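Local atomic coordinates of alpha-fucosidase (Bifidobacterium bifidum, PDB entry 2EAB), a protein that probably hydrolyses alpha-1,2-L-fucosidic linkages as a calcium-containing glycoside hydrolase of family 95, the present chain being the catalytic part of a much longer protein. Residues 19-24 / 348-352; 29-35 / 45-50. One frame throughout, in Å; residues are numbered along the deposited sequence.

Both contacts involve the N-terminal part of the chain, and their centres lie about 15 Å apart. Interaction 1 brings strand 19-22, an outermost strand of the nine-stranded antiparallel sheet in the N-terminal domain, against the start of helix 351-360, in the family 95 catalytic range and more than 300 residues further on. Interaction 2 is local and falls between those two partners in sequence: the loop leaving strand 19-22 folds back on helix 42-50, the next helix. The two meet where Q24 NE2 lies 2.9 Å from T29 OG1, a probable hydrogen bond. Together they illustrate how one N-terminal run can be tied to a helix of the family 95 catalytic range and then to its own neighbouring helix, away from the calcium site.

Interaction 1 (19-24 / 348-352); sequences WLWYKQ and AVATD
W21 and T351 exchange two hydrogen bonds that tie a sheet edge to a helix start. T351 N donates to W21 O (2.8 Å, 164° at the hydrogen), nearly along the C=O axis, while W21 N donates to T351 OG1 at 2.9 Å. The threonine can do both because OG1 sits beside its own backbone N, anti to the carbonyl carbon (chi1 -55°). Tight packing follows next to this pair. With CG of W21 between its backbone N and carbonyl carbon, the indole reaches A350, whose CA stands over the six-membered ring in a CH-pi contact, 3.7 Å from the centroid of that W21 ring. The Y22 ring presents its edge to the D352 carboxylate, CD1 of Y22 lying 3.5 Å from CG of D352 and the two planes 70° apart; Y22 OH itself bonds to A755 O.

Toward K23 and A348 the contact loosens and water takes over. One water accepts from K23 NZ at 3.0 Å and donates to A348 O. Another accepts from K23 N and donates to both Q24 OE1 and D352 OD1. Beside it Q24 NE2 bonds directly to D352 OD2 (2.8 Å), from the syn side but tilted out of the carboxylate plane. L20 and Y22 pair their backbones with strand 156-161, so W21 offers its N-H and C=O to the other flank; T351 satisfies both, and the negative D352 in the first helical turn would probably be favoured by the helix dipole.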
ATOM      1  N   TRP A  19       8.016   8.350  19.358  1.00  9.94           N
ATOM      2  CA  TRP A  19       8.892   7.195  19.524  1.00  9.70           C
ATOM      3  C   TRP A  19       8.130   5.897  19.721  1.00  9.71           C
ATOM      4  O   TRP A  19       7.158   5.841  20.473  1.00 10.07           O
ATOM      5  CB  TRP A  19       9.744   7.361  20.781  1.00 10.33           C
ATOM      6  CG  TRP A  19      10.896   8.296  20.718  1.00 10.58           C
ATOM      7  CD1 TRP A  19      11.158   9.246  19.774  1.00 11.48           C
ATOM      8  CD2 TRP A  19      11.935   8.399  21.692  1.00 11.30           C
ATOM      9  NE1 TRP A  19      12.316   9.920  20.089  1.00 11.98           N
ATOM     10  CE2 TRP A  19      12.811   9.420  21.266  1.00 11.60           C
ATOM     11  CE3 TRP A  19      12.218   7.714  22.883  1.00 11.62           C
ATOM     12  CZ2 TRP A  19      13.951   9.778  21.991  1.00 12.32           C
ATOM     13  CZ3 TRP A  19      13.350   8.070  23.603  1.00 11.65           C
ATOM     14  CH2 TRP A  19      14.204   9.089  23.152  1.00 11.91           C
ATOM     15  N   LEU A  20       8.605   4.844  19.062  1.00  9.52           N
ATOM     16  CA  LEU A  20       8.413   3.486  19.566  1.00  9.82           C
ATOM     17  C   LEU A  20       9.665   3.210  20.387  1.00  9.49           C
ATOM     18  O   LEU A  20      10.766   3.490  19.931  1.00  9.88           O
ATOM     19  CB  LEU A  20       8.334   2.463  18.435  1.00  9.52           C
ATOM     20  CG  LEU A  20       7.082   2.370  17.565  1.00 11.44           C
ATOM     21  CD1 LEU A  20       6.958   3.547  16.641  1.00 13.45           C
ATOM     22  CD2 LEU A  20       7.110   1.081  16.756  1.00 11.54           C
ATOM     23  N   TRP A  21       9.507   2.689  21.599  1.00  9.69           N
ATOM     24  CA  TRP A  21      10.673   2.457  22.450  1.00  9.93           C
ATOM     25  C   TRP A  21      10.531   1.252  23.375  1.00  9.78           C
ATOM     26  O   TRP A  21       9.424   0.842  23.719  1.00  9.57           O
ATOM     27  CB  TRP A  21      11.066   3.730  23.206  1.00 10.34           C
ATOM     28  CG  TRP A  21      10.076   4.184  24.217  1.00 10.57           C
ATOM     29  CD1 TRP A  21       8.899   4.840  23.984  1.00 11.11           C
ATOM     30  CD2 TRP A  21      10.182   4.037  25.637  1.00 11.26           C
ATOM     31  NE1 TRP A  21       8.262   5.102  25.176  1.00 11.46           N
ATOM     32  CE2 TRP A  21       9.030   4.621  26.205  1.00 11.20           C
ATOM     33  CE3 TRP A  21      11.140   3.462  26.485  1.00 11.76           C
ATOM     34  CZ2 TRP A  21       8.810   4.651  27.587  1.00 11.42           C
ATOM     35  CZ3 TRP A  21      10.918   3.494  27.860  1.00 11.43           C
ATOM     36  CH2 TRP A  21       9.762   4.082  28.394  1.00 11.67           C
ATOM     37  N   TYR A  22      11.678   0.678  23.739  1.00  9.92           N
ATOM     38  CA  TYR A  22      11.748  -0.609  24.434  1.00 10.12           C
ATOM     39  C   TYR A  22      12.909  -0.610  25.405  1.00 10.37           C
ATOM     40  O   TYR A  22      13.958  -0.042  25.123  1.00 10.25           O
ATOM     41  CB  TYR A  22      11.905  -1.766  23.425  1.00  9.90           C
ATOM     42  CG  TYR A  22      10.857  -1.707  22.341  1.00  9.46           C
ATOM     43  CD1 TYR A  22       9.686  -2.449  22.433  1.00  9.04           C
ATOM     44  CD2 TYR A  22      11.013  -0.849  21.249  1.00  9.14           C
ATOM     45  CE1 TYR A  22       8.709  -2.360  21.453  1.00  9.36           C
ATOM     46  CE2 TYR A  22      10.040  -0.742  20.278  1.00  9.07           C
ATOM     47  CZ  TYR A  22       8.897  -1.502  20.383  1.00  8.85           C
ATOM     48  OH  TYR A  22       7.932  -1.383  19.415  1.00  9.40           O
ATOM     49  N   LYS A  23      12.705  -1.271  26.539  1.00 10.65           N
ATOM     50  CA  LYS A  23      13.699  -1.322  27.608  1.00 10.93           C
ATOM     51  C   LYS A  23      14.604  -2.556  27.518  1.00 11.02           C
ATOM     52  O   LYS A  23      15.377  -2.834  28.439  1.00 11.24           O
ATOM     53  CB  LYS A  23      13.005  -1.278  28.973  1.00 11.37           C
ATOM     54  CG  LYS A  23      12.229   0.006  29.235  1.00 12.31           C
ATOM     55  CD  LYS A  23      11.743   0.070  30.674  1.00 14.72           C
ATOM     56  CE  LYS A  23      11.074   1.400  30.978  1.00 16.75           C
ATOM     57  NZ  LYS A  23      10.827   1.569  32.441  1.00 18.07           N
ATOM     58  N   GLN A  24      14.519  -3.288  26.409  1.00 10.90           N
ATOM     59  CA  GLN A  24      15.343  -4.481  26.214  1.00 11.02           C
ATOM     60  C   GLN A  24      15.539  -4.762  24.721  1.00 10.94           C
ATOM     61  O   GLN A  24      14.727  -4.313  23.902  1.00 10.42           O
ATOM     62  CB  GLN A  24      14.729  -5.689  26.939  1.00 11.48           C
ATOM     63  CG  GLN A  24      13.461  -6.257  26.305  1.00 11.36           C
ATOM     64  CD  GLN A  24      12.255  -5.340  26.421  1.00 11.07           C
ATOM     65  OE1 GLN A  24      11.946  -4.825  27.499  1.00 11.27           O
ATOM     66  NE2 GLN A  24      11.553  -5.148  25.306  1.00 10.82           N
ATOM     67  N   ALA A 348       5.668   7.430  31.488  1.00 15.44           N
ATOM     68  CA  ALA A 348       5.646   6.926  30.112  1.00 14.87           C
ATOM     69  C   ALA A 348       5.958   5.441  30.092  1.00 14.41           C
ATOM     70  O   ALA A 348       6.843   4.976  30.810  1.00 14.65           O
ATOM     71  CB  ALA A 348       6.635   7.678  29.250  1.00 15.13           C
ATOM     72  N   VAL A 349       5.225   4.705  29.265  1.00 13.67           N
ATOM     73  CA  VAL A 349       5.387   3.259  29.160  1.00 13.19           C
ATOM     74  C   VAL A 349       5.996   2.882  27.813  1.00 12.51           C
ATOM     75  O   VAL A 349       5.706   3.513  26.786  1.00 11.84           O
ATOM     76  CB  VAL A 349       4.046   2.508  29.381  1.00 13.77           C
ATOM     77  CG1 VAL A 349       3.628   2.586  30.851  1.00 14.33           C
ATOM     78  CG2 VAL A 349       2.944   3.063  28.471  1.00 14.43           C
ATOM     79  N   ALA A 350       6.848   1.861  27.829  1.00 11.69           N
ATOM     80  CA  ALA A 350       7.448   1.330  26.609  1.00 11.01           C
ATOM     81  C   ALA A 350       6.369   0.779  25.678  1.00 10.62           C
ATOM     82  O   ALA A 350       5.297   0.378  26.120  1.00 10.36           O
ATOM     83  CB  ALA A 350       8.470   0.260  26.942  1.00 11.29           C
ATOM     84  N   THR A 351       6.679   0.754  24.386  1.00 10.29           N
ATOM     85  CA  THR A 351       5.694   0.433  23.358  1.00 10.07           C
ATOM     86  C   THR A 351       5.170  -1.001  23.472  1.00  9.91           C
ATOM     87  O   THR A 351       3.987  -1.249  23.255  1.00  9.59           O
ATOM     88  CB  THR A 351       6.260   0.741  21.959  1.00  9.89           C
ATOM     89  OG1 THR A 351       6.683   2.110  21.929  1.00 10.08           O
ATOM     90  CG2 THR A 351       5.213   0.515  20.867  1.00 10.25           C
ATOM     91  N   ASP A 352       6.047  -1.937  23.830  1.00  9.77           N
ATOM     92  CA  ASP A 352       5.609  -3.305  24.087  1.00 10.16           C
ATOM     93  C   ASP A 352       4.696  -3.398  25.321  1.00 10.18           C
ATOM     94  O   ASP A 352       3.677  -4.089  25.296  1.00 10.45           O
ATOM     95  CB  ASP A 352       6.782  -4.302  24.150  1.00 10.07           C
ATOM     96  CG  ASP A 352       7.895  -3.894  25.120  1.00 10.52           C
ATOM     97  OD1 ASP A 352       7.899  -2.769  25.668  1.00 11.18           O
ATOM     98  OD2 ASP A 352       8.807  -4.731  25.306  1.00 11.22           O
TER
HETATM   99  O   HOH W   1       5.657   6.139  25.851  1.00 12.45           O
HETATM  100  O   HOH W   2      10.217  -2.584  27.281  1.00 10.94           O
HETATM  101  O   HOH W   3       8.094   2.658  31.867  1.00 20.37           O

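Interaction 2 (29-35 / 45-50); sequences TDATATA and NRWQQT
An irregular loop carrying an Asx turn lies along one face of helix 42-50, where side-chain amides of the helix hold its backbone. At the centre Q49 grips A33 by both halves of its amide: A33 N donates to Q49 OE1 at 3.2 Å, in the carbonyl plane and on a lone pair, while Q49 NE2 donates to A33 O at 2.9 Å, coming from above the A33 carbonyl plane. CG of Q49 stands beside the backbone N (chi1 -59°) and the chain runs extended from there, which carries the amide out to the loop. N45 steadies it, since OD1 of N45 accepts from both Q49 NE2 and Q48 NE2; N45 ND2 meanwhile donates to A31 O at 3.1 Å.

Further along, Q48 NE2 reaches A35 O (2.9 Å) on a lone pair and in its own amide plane, and Q48 OE1 is taken by F764 N. At the other end the T29 and T50 side chains lie alongside each other, pointing opposite ways, with CB of T29 3.8 Å from CG2 of T50. R46, bent at chi2 and chi3, brings NH1 to T29 O in a weak bond, and a water links that same NH1 to A31 N. Replacing Q49 with a leucine would probably leave A33 N and A33 O without their helix-side mates, and N45 OD1 one donor short. D30 shapes the turn itself: its OD1 accepts from T32 N (2.9 Å) and T32 OG1. The whole is a case of a glutamine side-chain amide pairing with both the N-H and the C=O of one loop residue, in a loop that opens with an Asx turn and lies on helix 42-50 of the N-terminal domain.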
ATOM      1  N   THR A  29      12.455  -9.245  23.733  1.00 12.19           N
ATOM      2  CA  THR A  29      11.156  -8.614  23.541  1.00 11.70           C
ATOM      3  C   THR A  29      10.116  -9.680  23.193  1.00 11.85           C
ATOM      4  O   THR A  29      10.431 -10.657  22.507  1.00 12.13           O
ATOM      5  CB  THR A  29      11.239  -7.529  22.435  1.00 11.51           C
ATOM      6  OG1 THR A  29      12.219  -6.550  22.798  1.00 10.72           O
ATOM      7  CG2 THR A  29       9.899  -6.835  22.222  1.00 11.35           C
ATOM      8  N   ASP A  30       8.888  -9.486  23.672  1.00 12.03           N
ATOM      9  CA  ASP A  30       7.789 -10.428  23.467  1.00 12.23           C
ATOM     10  C   ASP A  30       7.554 -10.714  21.985  1.00 11.80           C
ATOM     11  O   ASP A  30       7.249  -9.804  21.208  1.00 11.65           O
ATOM     12  CB  ASP A  30       6.509  -9.878  24.113  1.00 12.66           C
ATOM     13  CG  ASP A  30       5.387 -10.903  24.185  1.00 14.56           C
ATOM     14  OD1 ASP A  30       4.996 -11.461  23.138  1.00 16.05           O
ATOM     15  OD2 ASP A  30       4.868 -11.125  25.299  1.00 16.08           O
ATOM     16  N   ALA A  31       7.716 -11.982  21.608  1.00 11.48           N
ATOM     17  CA  ALA A  31       7.445 -12.440  20.245  1.00 11.42           C
ATOM     18  C   ALA A  31       6.474 -13.622  20.268  1.00 11.58           C
ATOM     19  O   ALA A  31       6.588 -14.560  19.469  1.00 11.44           O
ATOM     20  CB  ALA A  31       8.744 -12.806  19.532  1.00 11.63           C
ATOM     21  N   THR A  32       5.506 -13.554  21.179  1.00 11.89           N
ATOM     22  CA  THR A  32       4.605 -14.675  21.447  1.00 12.32           C
ATOM     23  C   THR A  32       3.315 -14.661  20.629  1.00 11.66           C
ATOM     24  O   THR A  32       2.500 -15.577  20.749  1.00 11.65           O
ATOM     25  CB  THR A  32       4.227 -14.765  22.945  1.00 12.78           C
ATOM     26  OG1 THR A  32       3.502 -13.590  23.326  1.00 13.98           O
ATOM     27  CG2 THR A  32       5.468 -14.906  23.815  1.00 13.70           C
ATOM     28  N   ALA A  33       3.105 -13.625  19.818  1.00 11.12           N
ATOM     29  CA  ALA A  33       1.937 -13.600  18.940  1.00 10.59           C
ATOM     30  C   ALA A  33       2.067 -14.657  17.840  1.00 10.26           C
ATOM     31  O   ALA A  33       3.157 -15.171  17.588  1.00 10.07           O
ATOM     32  CB  ALA A  33       1.730 -12.219  18.343  1.00 10.44           C
ATOM     33  N   THR A  34       0.952 -14.989  17.200  1.00 10.12           N
ATOM     34  CA  THR A  34       0.934 -15.981  16.125  1.00 10.32           C
ATOM     35  C   THR A  34       2.023 -15.695  15.095  1.00  9.86           C
ATOM     36  O   THR A  34       2.109 -14.585  14.568  1.00  9.56           O
ATOM     37  CB  THR A  34      -0.432 -16.004  15.425  1.00 10.54           C
ATOM     38  OG1 THR A  34      -1.457 -16.186  16.406  1.00 12.24           O
ATOM     39  CG2 THR A  34      -0.510 -17.137  14.418  1.00 11.32           C
ATOM     40  N   ALA A  35       2.844 -16.705  14.821  1.00  9.53           N
ATOM     41  CA  ALA A  35       3.967 -16.573  13.892  1.00  9.63           C
ATOM     42  C   ALA A  35       3.530 -16.563  12.431  1.00  9.73           C
ATOM     43  O   ALA A  35       3.992 -15.735  11.642  1.00  9.75           O
ATOM     44  CB  ALA A  35       4.979 -17.680  14.131  1.00  9.88           C
ATOM     45  N   ASN A  45      10.862 -15.549  13.305  1.00  8.57           N
ATOM     46  CA  ASN A  45       9.703 -15.026  14.008  1.00  8.85           C
ATOM     47  C   ASN A  45      10.064 -13.857  14.921  1.00  8.74           C
ATOM     48  O   ASN A  45       9.328 -12.867  14.997  1.00  8.91           O
ATOM     49  CB  ASN A  45       8.997 -16.106  14.817  1.00  8.90           C
ATOM     50  CG  ASN A  45       7.789 -15.561  15.545  1.00  9.58           C
ATOM     51  OD1 ASN A  45       6.841 -15.090  14.917  1.00  8.70           O
ATOM     52  ND2 ASN A  45       7.840 -15.571  16.873  1.00 11.17           N
ATOM     53  N   ARG A  46      11.193 -13.966  15.621  1.00  8.91           N
ATOM     54  CA  ARG A  46      11.646 -12.868  16.463  1.00  9.14           C
ATOM     55  C   ARG A  46      11.852 -11.607  15.625  1.00  8.75           C
ATOM     56  O   ARG A  46      11.445 -10.513  16.031  1.00  8.81           O
ATOM     57  CB  ARG A  46      12.927 -13.228  17.228  1.00  9.19           C
ATOM     58  CG  ARG A  46      13.335 -12.188  18.277  1.00 10.95           C
ATOM     59  CD  ARG A  46      12.548 -12.329  19.578  1.00 13.45           C
ATOM     60  NE  ARG A  46      12.853 -13.573  20.287  1.00 15.17           N
ATOM     61  CZ  ARG A  46      12.211 -14.004  21.371  1.00 16.18           C
ATOM     62  NH1 ARG A  46      11.221 -13.293  21.901  1.00 17.59           N
ATOM     63  NH2 ARG A  46      12.565 -15.151  21.930  1.00 17.66           N
ATOM     64  N   TRP A  47      12.470 -11.766  14.456  1.00  8.18           N
ATOM     65  CA  TRP A  47      12.691 -10.640  13.548  1.00  7.82           C
ATOM     66  C   TRP A  47      11.392  -9.860  13.291  1.00  7.43           C
ATOM     67  O   TRP A  47      11.339  -8.631  13.455  1.00  7.52           O
ATOM     68  CB  TRP A  47      13.303 -11.103  12.211  1.00  7.64           C
ATOM     69  CG  TRP A  47      13.334  -9.969  11.222  1.00  7.46           C
ATOM     70  CD1 TRP A  47      14.294  -9.010  11.109  1.00  7.72           C
ATOM     71  CD2 TRP A  47      12.328  -9.646  10.249  1.00  7.54           C
ATOM     72  NE1 TRP A  47      13.960  -8.115  10.116  1.00  8.00           N
ATOM     73  CE2 TRP A  47      12.755  -8.481   9.577  1.00  7.71           C
ATOM     74  CE3 TRP A  47      11.119 -10.241   9.867  1.00  7.66           C
ATOM     75  CZ2 TRP A  47      12.002  -7.886   8.556  1.00  7.15           C
ATOM     76  CZ3 TRP A  47      10.368  -9.649   8.855  1.00  7.30           C
ATOM     77  CH2 TRP A  47      10.816  -8.486   8.212  1.00  7.56           C
ATOM     78  N   GLN A  48      10.344 -10.571  12.885  1.00  7.21           N
ATOM     79  CA  GLN A  48       9.125  -9.895  12.426  1.00  7.33           C
ATOM     80  C   GLN A  48       8.344  -9.234  13.550  1.00  7.46           C
ATOM     81  O   GLN A  48       7.597  -8.287  13.304  1.00  7.51           O
ATOM     82  CB  GLN A  48       8.208 -10.843  11.645  1.00  7.26           C
ATOM     83  CG  GLN A  48       7.554 -11.920  12.488  1.00  8.11           C
ATOM     84  CD  GLN A  48       6.476 -12.675  11.748  1.00  7.69           C
ATOM     85  OE1 GLN A  48       5.976 -12.228  10.711  1.00  7.27           O
ATOM     86  NE2 GLN A  48       6.093 -13.822  12.291  1.00  8.12           N
ATOM     87  N   GLN A  49       8.512  -9.725  14.778  1.00  7.54           N
ATOM     88  CA  GLN A  49       7.715  -9.227  15.901  1.00  7.86           C
ATOM     89  C   GLN A  49       8.388  -8.122  16.704  1.00  8.16           C
ATOM     90  O   GLN A  49       7.710  -7.394  17.436  1.00  8.01           O
ATOM     91  CB  GLN A  49       7.298 -10.371  16.837  1.00  7.94           C
ATOM     92  CG  GLN A  49       6.484 -11.453  16.148  1.00  7.82           C
ATOM     93  CD  GLN A  49       5.581 -12.242  17.083  1.00  8.43           C
ATOM     94  OE1 GLN A  49       5.131 -11.739  18.120  1.00  9.04           O
ATOM     95  NE2 GLN A  49       5.286 -13.477  16.700  1.00  8.50           N
ATOM     96  N   THR A  50       9.705  -7.994  16.576  1.00  8.11           N
ATOM     97  CA  THR A  50      10.465  -7.203  17.551  1.00  8.38           C
ATOM     98  C   THR A  50      11.434  -6.152  17.004  1.00  8.47           C
ATOM     99  O   THR A  50      11.830  -5.258  17.750  1.00  8.67           O
ATOM    100  CB  THR A  50      11.259  -8.106  18.539  1.00  8.68           C
ATOM    101  OG1 THR A  50      12.337  -8.731  17.843  1.00  8.99           O
ATOM    102  CG2 THR A  50      10.378  -9.178  19.165  1.00  9.01           C
TER
HETATM  103  O   HOH W   4       5.061  -9.374  19.520  1.00 11.00           O
HETATM  104  O   HOH W   5       8.944 -14.049  23.245  1.00 19.20           O